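Local coordinates for acyl-CoA dehydrogenase domain protein Tcur3483 (Thermomonospora curvata, PDB 6WY9) that binds FAD and probably oxidises CH-CH bonds of its substrates, as acyl-CoA dehydrogenases do, at residues Ile144-Pro149 and Thr153-Leu158. Residues are numbered along the deposited sequence; the frame is centred on the assembly and turned at random.
Sequences IGYTEP and TDLASL. With FDA (dihydroflavine-adenine dinucleotide), chain C.
L155 closes on Y146 where the loop 153-158 folds back over the end of strand 142-145, in the FAD-binding middle domain of the acyl-CoA dehydrogenase fold. With CG anti to the backbone N (chi1 173°), the L155 side chain reaches Y146 by both methyls: CD1 lies 3.4 Å from Y146 O, while CD2 is 3.9 Å from Y146 CG, oblique to the ring. The ring has a face covered by I144 CG2, 3.4 Å above its centre, and its OH is hydrogen-bonded to W188 NE1 on the neighbouring strand 186-192.

E148 can be followed outward. The bond from CA to CB of E148 points toward 153-158, and the chain runs extended past CG (chi2 -177°), bringing the carboxylate to the L158 backbone and CB. CD sits 3.6 Å from L158 CB, OE1 3.4 Å from L158 CA, and OE2 next to L158 CB. Both oxygens have polar partners just beyond: OE1 takes the T159 amide, OE2 the T160 hydroxyl and a salt bridge from K175. With an alanine here, K175, the T159 amide and the T160 hydroxyl would probably lose their carboxylate partner and a gap would open beside L158.

The two segments hold different parts of the cofactor, the flavin ring and the diphosphate. Flavin O2 accepts from Y146 N and T147 N, the latter nearly straight at 169°, whereas the T153 amide and hydroxyl converge on phosphate oxygen O2A, with T153 OG1 at 2.7 Å from FDA O2A.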
ATOM      1  N   ILE A 144       0.600  15.521 -31.059  1.00 48.11           N
ATOM      2  CA  ILE A 144      -0.009  16.451 -30.104  1.00 46.66           C
ATOM      3  C   ILE A 144       1.054  17.412 -29.584  1.00 46.58           C
ATOM      4  O   ILE A 144       2.023  16.991 -28.935  1.00 44.43           O
ATOM      5  CB  ILE A 144      -0.667  15.723 -28.916  1.00 47.06           C
ATOM      6  CG1 ILE A 144      -1.776  14.761 -29.349  1.00 47.18           C
ATOM      7  CG2 ILE A 144      -1.272  16.791 -27.977  1.00 47.39           C
ATOM      8  CD1 ILE A 144      -2.915  15.452 -30.099  1.00 49.42           C
ATOM      9  N   GLY A 145       0.826  18.703 -29.779  1.00 46.28           N
ATOM     10  CA  GLY A 145       1.755  19.710 -29.302  1.00 46.84           C
ATOM     11  C   GLY A 145       1.225  20.514 -28.127  1.00 47.35           C
ATOM     12  O   GLY A 145       0.809  21.662 -28.311  1.00 47.84           O
ATOM     13  N   TYR A 146       1.212  19.929 -26.919  1.00 46.08           N
ATOM     14  CA  TYR A 146       0.769  20.662 -25.728  1.00 46.17           C
ATOM     15  C   TYR A 146       1.937  21.122 -24.860  1.00 44.97           C
ATOM     16  O   TYR A 146       2.156  22.331 -24.661  1.00 46.51           O
ATOM     17  CB  TYR A 146      -0.165  19.784 -24.893  1.00 45.65           C
ATOM     18  CG  TYR A 146      -1.505  19.495 -25.522  1.00 47.55           C
ATOM     19  CD1 TYR A 146      -1.984  20.247 -26.588  1.00 47.77           C
ATOM     20  CD2 TYR A 146      -2.289  18.460 -25.036  1.00 47.10           C
ATOM     21  CE1 TYR A 146      -3.212  19.960 -27.149  1.00 50.68           C
ATOM     22  CE2 TYR A 146      -3.490  18.187 -25.576  1.00 49.36           C
ATOM     23  CZ  TYR A 146      -3.952  18.918 -26.633  1.00 51.34           C
ATOM     24  OH  TYR A 146      -5.188  18.590 -27.140  1.00 55.24           O
ATOM     25  N   THR A 147       2.719  20.150 -24.386  1.00 42.75           N
ATOM     26  CA  THR A 147       3.655  20.313 -23.290  1.00 41.19           C
ATOM     27  C   THR A 147       4.825  21.184 -23.692  1.00 41.41           C
ATOM     28  O   THR A 147       5.363  21.059 -24.794  1.00 43.39           O
ATOM     29  CB  THR A 147       4.145  18.920 -22.854  1.00 39.67           C
ATOM     30  OG1 THR A 147       3.006  18.123 -22.512  1.00 39.79           O
ATOM     31  CG2 THR A 147       5.117  18.993 -21.644  1.00 37.28           C
ATOM     32  N   GLU A 148       5.226  22.073 -22.789  1.00 40.77           N
ATOM     33  CA  GLU A 148       6.405  22.910 -22.938  1.00 41.49           C
ATOM     34  C   GLU A 148       7.332  22.678 -21.753  1.00 41.94           C
ATOM     35  O   GLU A 148       6.884  22.244 -20.686  1.00 41.55           O
ATOM     36  CB  GLU A 148       6.029  24.400 -22.996  1.00 43.39           C
ATOM     37  CG  GLU A 148       4.942  24.652 -24.029  1.00 45.34           C
ATOM     38  CD  GLU A 148       4.569  26.135 -24.201  1.00 49.77           C
ATOM     39  OE1 GLU A 148       4.841  26.969 -23.277  1.00 50.05           O
ATOM     40  OE2 GLU A 148       3.985  26.456 -25.283  1.00 50.93           O
ATOM     41  N   PRO A 149       8.609  23.003 -21.885  1.00 44.17           N
ATOM     42  CA  PRO A 149       9.474  23.000 -20.690  1.00 43.77           C
ATOM     43  C   PRO A 149       8.870  23.750 -19.501  1.00 43.83           C
ATOM     44  O   PRO A 149       9.007  23.269 -18.373  1.00 42.92           O
ATOM     45  CB  PRO A 149      10.775  23.671 -21.193  1.00 44.52           C
ATOM     46  CG  PRO A 149      10.794  23.355 -22.680  1.00 45.76           C
ATOM     47  CD  PRO A 149       9.329  23.386 -23.122  1.00 44.54           C
ATOM     48  N   THR A 153       2.278  19.976 -16.232  1.00 39.77           N
ATOM     49  CA  THR A 153       1.000  19.822 -15.547  1.00 40.14           C
ATOM     50  C   THR A 153       0.168  21.102 -15.678  1.00 41.02           C
ATOM     51  O   THR A 153      -1.043  21.045 -15.927  1.00 42.47           O
ATOM     52  CB  THR A 153       1.229  19.465 -14.062  1.00 40.49           C
ATOM     53  OG1 THR A 153       2.099  18.332 -13.959  1.00 40.80           O
ATOM     54  CG2 THR A 153      -0.084  19.139 -13.403  1.00 40.65           C
ATOM     55  N   ASP A 154       0.805  22.274 -15.516  1.00 39.15           N
ATOM     56  CA  ASP A 154       0.134  23.569 -15.641  1.00 42.32           C
ATOM     57  C   ASP A 154       0.102  23.982 -17.112  1.00 42.36           C
ATOM     58  O   ASP A 154       0.751  24.948 -17.557  1.00 41.20           O
ATOM     59  CB  ASP A 154       0.836  24.616 -14.776  1.00 43.73           C
ATOM     60  CG  ASP A 154       0.128  25.957 -14.774  1.00 48.96           C
ATOM     61  OD1 ASP A 154      -0.974  26.083 -15.328  1.00 49.79           O
ATOM     62  OD2 ASP A 154       0.708  26.898 -14.210  1.00 50.61           O
ATOM     63  N   LEU A 155      -0.614  23.161 -17.884  1.00 42.97           N
ATOM     64  CA  LEU A 155      -0.620  23.342 -19.331  1.00 45.48           C
ATOM     65  C   LEU A 155      -1.214  24.697 -19.704  1.00 47.24           C
ATOM     66  O   LEU A 155      -0.771  25.321 -20.674  1.00 48.66           O
ATOM     67  CB  LEU A 155      -1.382  22.183 -20.003  1.00 45.32           C
ATOM     68  CG  LEU A 155      -1.620  22.309 -21.528  1.00 46.41           C
ATOM     69  CD1 LEU A 155      -0.294  22.519 -22.272  1.00 43.14           C
ATOM     70  CD2 LEU A 155      -2.423  21.122 -22.127  1.00 46.97           C
ATOM     71  N   ALA A 156      -2.188  25.189 -18.922  1.00 48.98           N
ATOM     72  CA  ALA A 156      -2.816  26.473 -19.211  1.00 50.93           C
ATOM     73  C   ALA A 156      -1.855  27.655 -19.060  1.00 52.46           C
ATOM     74  O   ALA A 156      -2.221  28.775 -19.429  1.00 51.57           O
ATOM     75  CB  ALA A 156      -4.060  26.679 -18.329  1.00 52.26           C
ATOM     76  N   SER A 157      -0.627  27.433 -18.584  1.00 52.72           N
ATOM     77  CA  SER A 157       0.406  28.462 -18.577  1.00 56.05           C
ATOM     78  C   SER A 157       1.283  28.452 -19.818  1.00 52.12           C
ATOM     79  O   SER A 157       2.327  29.099 -19.798  1.00 52.14           O
ATOM     80  CB  SER A 157       1.324  28.291 -17.363  1.00 59.97           C
ATOM     81  OG  SER A 157       0.686  28.817 -16.225  1.00 63.90           O
ATOM     82  N   LEU A 158       0.930  27.701 -20.864  1.00 48.26           N
ATOM     83  CA  LEU A 158       1.799  27.634 -22.033  1.00 46.48           C
ATOM     84  C   LEU A 158       2.007  29.030 -22.639  1.00 48.01           C
ATOM     85  O   LEU A 158       1.149  29.916 -22.538  1.00 49.24           O
ATOM     86  CB  LEU A 158       1.195  26.656 -23.062  1.00 46.93           C
ATOM     87  CG  LEU A 158      -0.202  27.072 -23.551  1.00 47.67           C
ATOM     88  CD1 LEU A 158      -0.151  28.149 -24.681  1.00 49.81           C
ATOM     89  CD2 LEU A 158      -1.066  25.828 -23.922  1.00 45.05           C
TER
HETATM   90  PA  FDA C 401       5.704  18.412 -14.161  1.00 36.59           P
HETATM   91  O1A FDA C 401       7.051  18.969 -13.827  1.00 37.23           O
HETATM   92  O2A FDA C 401       4.540  19.370 -14.463  1.00 35.31           O
HETATM   93  O5B FDA C 401       5.145  17.568 -12.803  1.00 38.90           O
HETATM   94  C5B FDA C 401       6.104  16.595 -12.485  1.00 37.80           C
HETATM   95  C4B FDA C 401       5.529  15.780 -11.311  1.00 38.75           C
HETATM   96  O4B FDA C 401       5.140  16.794 -10.267  1.00 38.45           O
HETATM   97  C3B FDA C 401       4.185  15.124 -11.632  1.00 37.70           C
HETATM   98  O3B FDA C 401       4.328  13.855 -12.153  1.00 36.38           O
HETATM   99  C2B FDA C 401       3.575  15.000 -10.247  1.00 38.44           C
HETATM  100  O2B FDA C 401       4.222  13.977  -9.398  1.00 38.84           O
HETATM  101  C1B FDA C 401       3.931  16.359  -9.569  1.00 38.35           C
HETATM  102  N9A FDA C 401       2.880  17.372  -9.642  1.00 38.20           N
HETATM  103  C8A FDA C 401       2.623  18.305 -10.666  1.00 37.99           C
HETATM  104  N7A FDA C 401       1.621  19.123 -10.364  1.00 37.47           N
HETATM  105  C5A FDA C 401       1.198  18.723  -9.115  1.00 36.80           C
HETATM  106  C6A FDA C 401       0.157  19.193  -8.300  1.00 36.86           C
HETATM  107  N6A FDA C 401      -0.630  20.219  -8.678  1.00 35.35           N
HETATM  108  N1A FDA C 401      -0.077  18.625  -7.097  1.00 36.31           N
HETATM  109  C2A FDA C 401       0.756  17.589  -6.785  1.00 37.18           C
HETATM  110  N3A FDA C 401       1.784  17.021  -7.461  1.00 35.39           N
HETATM  111  C4A FDA C 401       1.981  17.638  -8.637  1.00 37.15           C
HETATM  112  N1  FDA C 401       3.006  15.921 -24.251  1.00 42.49           N
HETATM  113  C2  FDA C 401       2.510  16.492 -25.442  1.00 44.16           C
HETATM  114  O2  FDA C 401       2.209  17.705 -25.479  1.00 45.25           O
HETATM  115  N3  FDA C 401       2.384  15.633 -26.528  1.00 43.57           N
HETATM  116  C4  FDA C 401       2.725  14.261 -26.513  1.00 41.87           C
HETATM  117  O4  FDA C 401       2.599  13.594 -27.531  1.00 40.31           O
HETATM  118  C4X FDA C 401       3.225  13.764 -25.259  1.00 41.06           C
HETATM  119  N5  FDA C 401       3.589  12.420 -25.161  1.00 40.82           N
HETATM  120  C5X FDA C 401       4.487  12.064 -24.191  1.00 38.59           C
HETATM  121  C6  FDA C 401       5.188  10.918 -24.277  1.00 38.91           C
HETATM  122  C7  FDA C 401       6.126  10.602 -23.262  1.00 39.36           C
HETATM  123  C7M FDA C 401       6.849   9.389 -23.393  1.00 39.63           C
HETATM  124  C8  FDA C 401       6.323  11.397 -22.195  1.00 40.08           C
HETATM  125  C8M FDA C 401       7.292  11.064 -21.131  1.00 40.97           C
HETATM  126  C9  FDA C 401       5.580  12.560 -22.085  1.00 39.73           C
HETATM  127  C9A FDA C 401       4.678  12.893 -23.090  1.00 39.07           C
HETATM  128  N10 FDA C 401       3.912  14.067 -22.998  1.00 40.09           N
HETATM  129  C10 FDA C 401       3.374  14.568 -24.187  1.00 42.37           C
HETATM  130  C1' FDA C 401       4.192  15.019 -21.885  1.00 40.26           C
HETATM  131  C2' FDA C 401       3.234  14.803 -20.680  1.00 41.26           C
HETATM  132  O2' FDA C 401       1.995  15.240 -20.972  1.00 41.20           O
HETATM  133  C3' FDA C 401       3.925  15.625 -19.499  1.00 40.33           C
HETATM  134  O3' FDA C 401       5.118  14.994 -19.078  1.00 37.90           O
HETATM  135  C4' FDA C 401       2.955  15.822 -18.343  1.00 41.52           C
HETATM  136  O4' FDA C 401       1.976  16.703 -18.774  1.00 43.24           O
HETATM  137  C5' FDA C 401       3.761  16.300 -17.105  1.00 42.98           C
HETATM  138  O5' FDA C 401       4.329  17.537 -17.420  1.00 40.99           O
HETATM  139  P   FDA C 401       5.869  17.580 -16.865  1.00 38.70           P
HETATM  140  O1P FDA C 401       6.525  16.447 -17.492  1.00 37.94           O
HETATM  141  O2P FDA C 401       6.380  18.992 -17.103  1.00 40.06           O
HETATM  142  O3P FDA C 401       5.865  17.258 -15.237  1.00 36.40           O